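Local coordinates for uncharacterized protein GSU0716 (PDB 3BIJ) that is of unknown function but belongs to the caspase-like C14 peptidase family and is probably a cysteine-type endopeptidase, at residues P16-G21 against R177-F182; E101-C104 against E109-D112. All coordinates share one frame; numbering follows the deposited sequence.

Interaction 1: residues P16-G21 against R177-F182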
loop_
_atom_site.group_PDB
_atom_site.type_symbol
_atom_site.label_atom_id
_atom_site.label_comp_id
_atom_site.label_asym_id
_atom_site.label_seq_id
_atom_site.Cartn_x
_atom_site.Cartn_y
_atom_site.Cartn_z
ATOM N N PRO A 16 -0.028 33.160 14.516
ATOM C CA PRO A 16 -0.341 33.242 13.084
ATOM C C PRO A 16 -0.182 34.658 12.535
ATOM O O PRO A 16 0.002 34.853 11.332
ATOM C CB PRO A 16 -1.781 32.733 13.014
ATOM C CG PRO A 16 -2.345 33.151 14.331
ATOM C CD PRO A 16 -1.232 32.852 15.306
ATOM N N LYS A 17 -0.239 35.636 13.428
ATOM C CA LYS A 17 -0.085 37.032 13.047
ATOM C C LYS A 17 1.334 37.318 12.543
ATOM O O LYS A 17 1.599 38.374 11.984
ATOM C CB LYS A 17 -0.432 37.926 14.246
ATOM C CG LYS A 17 -1.942 37.947 14.566
ATOM C CD LYS A 17 -2.280 37.836 16.079
ATOM C CE LYS A 17 -1.778 39.035 16.902
ATOM N NZ LYS A 17 -0.371 38.847 17.377
ATOM N N HIS A 18 2.250 36.377 12.737
ATOM C CA HIS A 18 3.610 36.565 12.261
ATOM C C HIS A 18 3.943 35.534 11.180
ATOM O O HIS A 18 4.661 35.818 10.219
ATOM C CB HIS A 18 4.600 36.452 13.423
ATOM C CG HIS A 18 6.032 36.413 12.993
ATOM N ND1 HIS A 18 6.645 35.259 12.550
ATOM C CD2 HIS A 18 6.963 37.391 12.899
ATOM C CE1 HIS A 18 7.890 35.529 12.202
ATOM N NE2 HIS A 18 8.110 36.816 12.403
ATOM N N TYR A 19 3.400 34.335 11.336
ATOM C CA TYR A 19 3.654 33.261 10.387
ATOM C C TYR A 19 2.660 33.224 9.230
ATOM O O TYR A 19 2.168 32.158 8.855
ATOM C CB TYR A 19 3.649 31.933 11.127
ATOM C CG TYR A 19 4.859 31.723 12.004
ATOM C CD1 TYR A 19 6.028 31.192 11.477
ATOM C CD2 TYR A 19 4.819 32.025 13.361
ATOM C CE1 TYR A 19 7.136 30.949 12.275
ATOM C CE2 TYR A 19 5.920 31.793 14.183
ATOM C CZ TYR A 19 7.081 31.246 13.636
ATOM O OH TYR A 19 8.158 30.952 14.448
ATOM N N GLY A 20 2.363 34.395 8.672
ATOM C CA GLY A 20 1.447 34.475 7.548
ATOM C C GLY A 20 0.144 33.708 7.705
ATOM O O GLY A 20 -0.326 33.097 6.750
ATOM N N GLY A 21 -0.437 33.722 8.901
ATOM C CA GLY A 21 -1.699 33.029 9.104
ATOM C C GLY A 21 -1.605 31.577 9.527
ATOM O O GLY A 21 -2.621 30.911 9.719
ATOM N N ARG A 177 8.534 36.319 3.407
ATOM C CA ARG A 177 8.051 37.460 2.632
ATOM C C ARG A 177 7.287 38.453 3.502
ATOM O O ARG A 177 7.504 39.655 3.406
ATOM C CB ARG A 177 7.154 36.995 1.474
ATOM C CG ARG A 177 7.886 36.174 0.405
ATOM C CD ARG A 177 7.037 35.960 -0.858
ATOM N NE ARG A 177 5.802 35.218 -0.593
ATOM C CZ ARG A 177 5.710 33.892 -0.544
ATOM N NH1 ARG A 177 6.782 33.134 -0.749
ATOM N NH2 ARG A 177 4.541 33.329 -0.273
ATOM N N ALA A 178 6.409 37.941 4.358
ATOM C CA ALA A 178 5.604 38.784 5.236
ATOM C C ALA A 178 6.425 39.511 6.285
ATOM O O ALA A 178 5.915 40.408 6.953
ATOM C CB ALA A 178 4.536 37.951 5.915
ATOM N N ASN A 179 7.688 39.123 6.427
ATOM C CA ASN A 179 8.572 39.733 7.409
ATOM C C ASN A 179 9.975 39.933 6.845
ATOM O O ASN A 179 10.966 39.718 7.534
ATOM C CB ASN A 179 8.616 38.866 8.682
ATOM C CG ASN A 179 7.247 38.751 9.368
ATOM O OD1 ASN A 179 6.675 39.748 9.831
ATOM N ND2 ASN A 179 6.713 37.531 9.427
ATOM N N ARG A 180 10.041 40.353 5.588
ATOM C CA ARG A 180 11.301 40.601 4.890
ATOM C C ARG A 180 12.379 41.325 5.696
ATOM O O ARG A 180 13.474 40.792 5.928
ATOM C CB ARG A 180 11.018 41.417 3.637
ATOM C CG ARG A 180 10.808 40.591 2.441
ATOM C CD ARG A 180 12.182 40.091 2.109
ATOM N NE ARG A 180 12.321 40.017 0.710
ATOM C CZ ARG A 180 13.109 40.565 -0.198
ATOM N NH1 ARG A 180 12.790 40.139 -1.400
ATOM N NH2 ARG A 180 14.115 41.427 -0.029
ATOM N N GLU A 181 12.066 42.552 6.102
ATOM C CA GLU A 181 13.004 43.375 6.856
ATOM C C GLU A 181 13.413 42.719 8.173
ATOM O O GLU A 181 14.584 42.744 8.551
ATOM C CB GLU A 181 12.389 44.756 7.117
ATOM C CG GLU A 181 13.361 45.796 7.665
ATOM C CD GLU A 181 12.684 47.137 7.952
ATOM O OE1 GLU A 181 11.856 47.209 8.895
ATOM O OE2 GLU A 181 12.974 48.118 7.226
ATOM N N PHE A 182 12.455 42.112 8.861
ATOM C CA PHE A 182 12.748 41.471 10.132
ATOM C C PHE A 182 13.842 40.392 10.040
ATOM O O PHE A 182 14.852 40.467 10.734
ATOM C CB PHE A 182 11.462 40.883 10.716
ATOM C CG PHE A 182 11.660 40.170 12.019
ATOM C CD1 PHE A 182 11.722 38.781 12.061
ATOM C CD2 PHE A 182 11.799 40.883 13.206
ATOM C CE1 PHE A 182 11.917 38.111 13.264
ATOM C CE2 PHE A 182 11.995 40.221 14.418
ATOM C CZ PHE A 182 12.053 38.829 14.445
#
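His18 and Asn179 meet at the rim of the caspase-like fold, where the loop between strand 4-10 and helix 29-42 reaches the break between helices 169-178 and 180-189. It is a small surface contact, about 165 Å² in all, and three side chains carry it: His18, which meets both Asn179 and Phe182, and those two. The amide of Asn179 lies flat over one face of the imidazole, the two planes only 9° apart, and ND2 stands 3.3 Å above the ring plane, over the centre of the His18 ring. The same nitrogen gives a hydrogen bond to the backbone: Asn179 ND2 to His18 O is 2.8 Å. That bond is bent, with 135° at the hydrogen, although the carbonyl oxygen lies in the plane of the amide. A second bond, from ND2 to Thr175 O on helix 169-178, helps fix the rotation of the amide, so this residue at the N-cap position of helix 180-189 spends its side chain on the neighbouring loop and the preceding helix, and makes no capping bond.

The imidazole reaches the second segment because CG of His18 is anti to the backbone N (chi1 171°). From there it also presents an edge to the face of Phe182 in an offset edge-to-face pair, ring centroids 5.8 Å apart and planes nearly perpendicular. A different edge of the imidazole stands over the face of the Tyr19 ring.

The loop turns sharply at Gly20 and Gly21, both with positive phi. Arg174 of helix 169-178 hydrogen-bonds to Gly20 O and ties the loop to that helix as well, while Arg177 makes a salt bridge to Asp35 of the second subunit. The turn is closed by Gly21 N bonding to Pro16 O at 2.7 Å.

Interaction 2: residues E101-C104 against E109-D112; sequences ETWC and ELID
The beta hairpin of strands 99-104 and 109-111, which is joined to the long strand 76-89 of the caspase-like sheet, pairs Trp103 with Leu110, Thr102 with Ile111 and Cys104 with Glu109. Trp103 and Leu110 form the hydrogen-bonded pair: Trp103 N to Leu110 O is 3.0 Å, and Leu110 N to Trp103 O is 2.9 Å. The ladder continues past the strand end with Asp112 N bonding to Glu101 O at 2.9 Å, just where helix 112-119 begins.

One face of the hairpin carries Trp103 and Leu110, whose CE3 and CD2 atoms pack at 4.3 Å while the indole stacks on Tyr81. On the other face a buried polar link crosses the strands diagonally. Thr102 OG1 sits between its own N and carbonyl carbon (chi1 73°), which turns the hydroxyl to Glu109. Glu109 reaches back with its chain extended beyond CG, and OE1 accepts the hydroxyl proton on its anti lone pair, Thr102 OG1 to Glu109 OE1 being 2.7 Å. A valine here would keep a branched side chain but would probably leave the buried Glu109 carboxylate without this hydroxyl donor. The methyl branch, Thr102 CG2, lies against Ile111 CA, 3.8 Å away.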
loop_
_atom_site.group_PDB
_atom_site.type_symbol
_atom_site.label_atom_id
_atom_site.label_comp_id
_atom_site.label_asym_id
_atom_site.label_seq_id
_atom_site.Cartn_x
_atom_site.Cartn_y
_atom_site.Cartn_z
ATOM N N GLU A 101 18.337 26.772 8.853
ATOM C CA GLU A 101 17.429 26.085 9.758
ATOM C C GLU A 101 17.118 26.970 10.951
ATOM O O GLU A 101 17.947 27.772 11.371
ATOM C CB GLU A 101 18.049 24.771 10.204
ATOM C CG GLU A 101 18.243 23.811 9.044
ATOM C CD GLU A 101 18.888 22.516 9.461
ATOM O OE1 GLU A 101 18.927 21.571 8.627
ATOM O OE2 GLU A 101 19.360 22.442 10.624
ATOM N N THR A 102 15.914 26.833 11.489
ATOM C CA THR A 102 15.494 27.655 12.612
ATOM C C THR A 102 14.542 26.902 13.526
ATOM O O THR A 102 14.114 25.784 13.229
ATOM C CB THR A 102 14.726 28.903 12.138
ATOM O OG1 THR A 102 13.425 28.508 11.678
ATOM C CG2 THR A 102 15.481 29.607 11.013
ATOM N N TRP A 103 14.233 27.528 14.655
ATOM C CA TRP A 103 13.277 26.978 15.594
ATOM C C TRP A 103 12.091 27.922 15.457
ATOM O O TRP A 103 12.258 29.147 15.454
ATOM C CB TRP A 103 13.803 27.006 17.035
ATOM C CG TRP A 103 14.594 25.783 17.420
ATOM C CD1 TRP A 103 14.845 24.689 16.641
ATOM C CD2 TRP A 103 15.226 25.535 18.678
ATOM N NE1 TRP A 103 15.593 23.777 17.335
ATOM C CE2 TRP A 103 15.844 24.270 18.589
ATOM C CE3 TRP A 103 15.330 26.259 19.874
ATOM C CZ2 TRP A 103 16.561 23.710 19.649
ATOM C CZ3 TRP A 103 16.041 25.703 20.926
ATOM C CH2 TRP A 103 16.648 24.435 20.802
ATOM N N CYS A 104 10.895 27.368 15.312
ATOM C CA CYS A 104 9.737 28.230 15.170
ATOM C C CYS A 104 9.174 28.595 16.520
ATOM O O CYS A 104 8.350 27.879 17.100
ATOM C CB CYS A 104 8.678 27.564 14.309
ATOM S SG CYS A 104 9.231 27.348 12.644
ATOM N N GLU A 109 10.954 33.160 14.187
ATOM C CA GLU A 109 11.970 32.112 14.094
ATOM C C GLU A 109 13.313 32.496 14.688
ATOM O O GLU A 109 13.761 33.630 14.567
ATOM C CB GLU A 109 12.168 31.689 12.635
ATOM C CG GLU A 109 10.893 31.220 11.980
ATOM C CD GLU A 109 11.056 30.969 10.511
ATOM O OE1 GLU A 109 11.805 30.040 10.149
ATOM O OE2 GLU A 109 10.435 31.701 9.716
ATOM N N LEU A 110 13.950 31.534 15.336
ATOM C CA LEU A 110 15.248 31.759 15.934
ATOM C C LEU A 110 16.214 31.046 15.012
ATOM O O LEU A 110 16.199 29.825 14.947
ATOM C CB LEU A 110 15.289 31.138 17.331
ATOM C CG LEU A 110 16.597 31.244 18.112
ATOM C CD1 LEU A 110 16.873 32.693 18.467
ATOM C CD2 LEU A 110 16.509 30.400 19.353
ATOM N N ILE A 111 17.032 31.800 14.281
ATOM C CA ILE A 111 17.987 31.200 13.352
ATOM C C ILE A 111 19.002 30.345 14.093
ATOM O O ILE A 111 19.520 30.745 15.138
ATOM C CB ILE A 111 18.756 32.267 12.531
ATOM C CG1 ILE A 111 17.837 32.893 11.485
ATOM C CG2 ILE A 111 19.916 31.616 11.794
ATOM C CD1 ILE A 111 16.645 33.630 12.055
ATOM N N ASP A 112 19.299 29.173 13.541
ATOM C CA ASP A 112 20.254 28.271 14.174
ATOM C C ASP A 112 21.529 28.975 14.633
ATOM O O ASP A 112 22.127 28.607 15.647
ATOM C CB ASP A 112 20.596 27.101 13.238
ATOM C CG ASP A 112 21.146 27.554 11.898
ATOM O OD1 ASP A 112 21.331 26.684 11.015
ATOM O OD2 ASP A 112 21.393 28.765 11.720
#

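How the interactions relate
Tyr19 joins the two sites: its ring lies beside His18 in interaction 1, and its hydroxyl packs against the hairpin of interaction 2, with Tyr19 OH 3.2 Å from Cys104 CA, and bonds to Leu105 O in the hairpin turn. The centres are about 14 Å apart, and the hairpin falls in sequence between the two segments that interaction 1 brings together. Helix 180-189 makes a second connection, since it starts beside Asn179 and Tyr183 OH on it hydrogen-bonds with Glu109 N. The hairpin also borders strand 76-89, where Cys104 pairs through its backbone with His84, part of a His-Gly sequence that in clan CD peptidases usually marks the active site; interaction 1 lies farther out, at the surface.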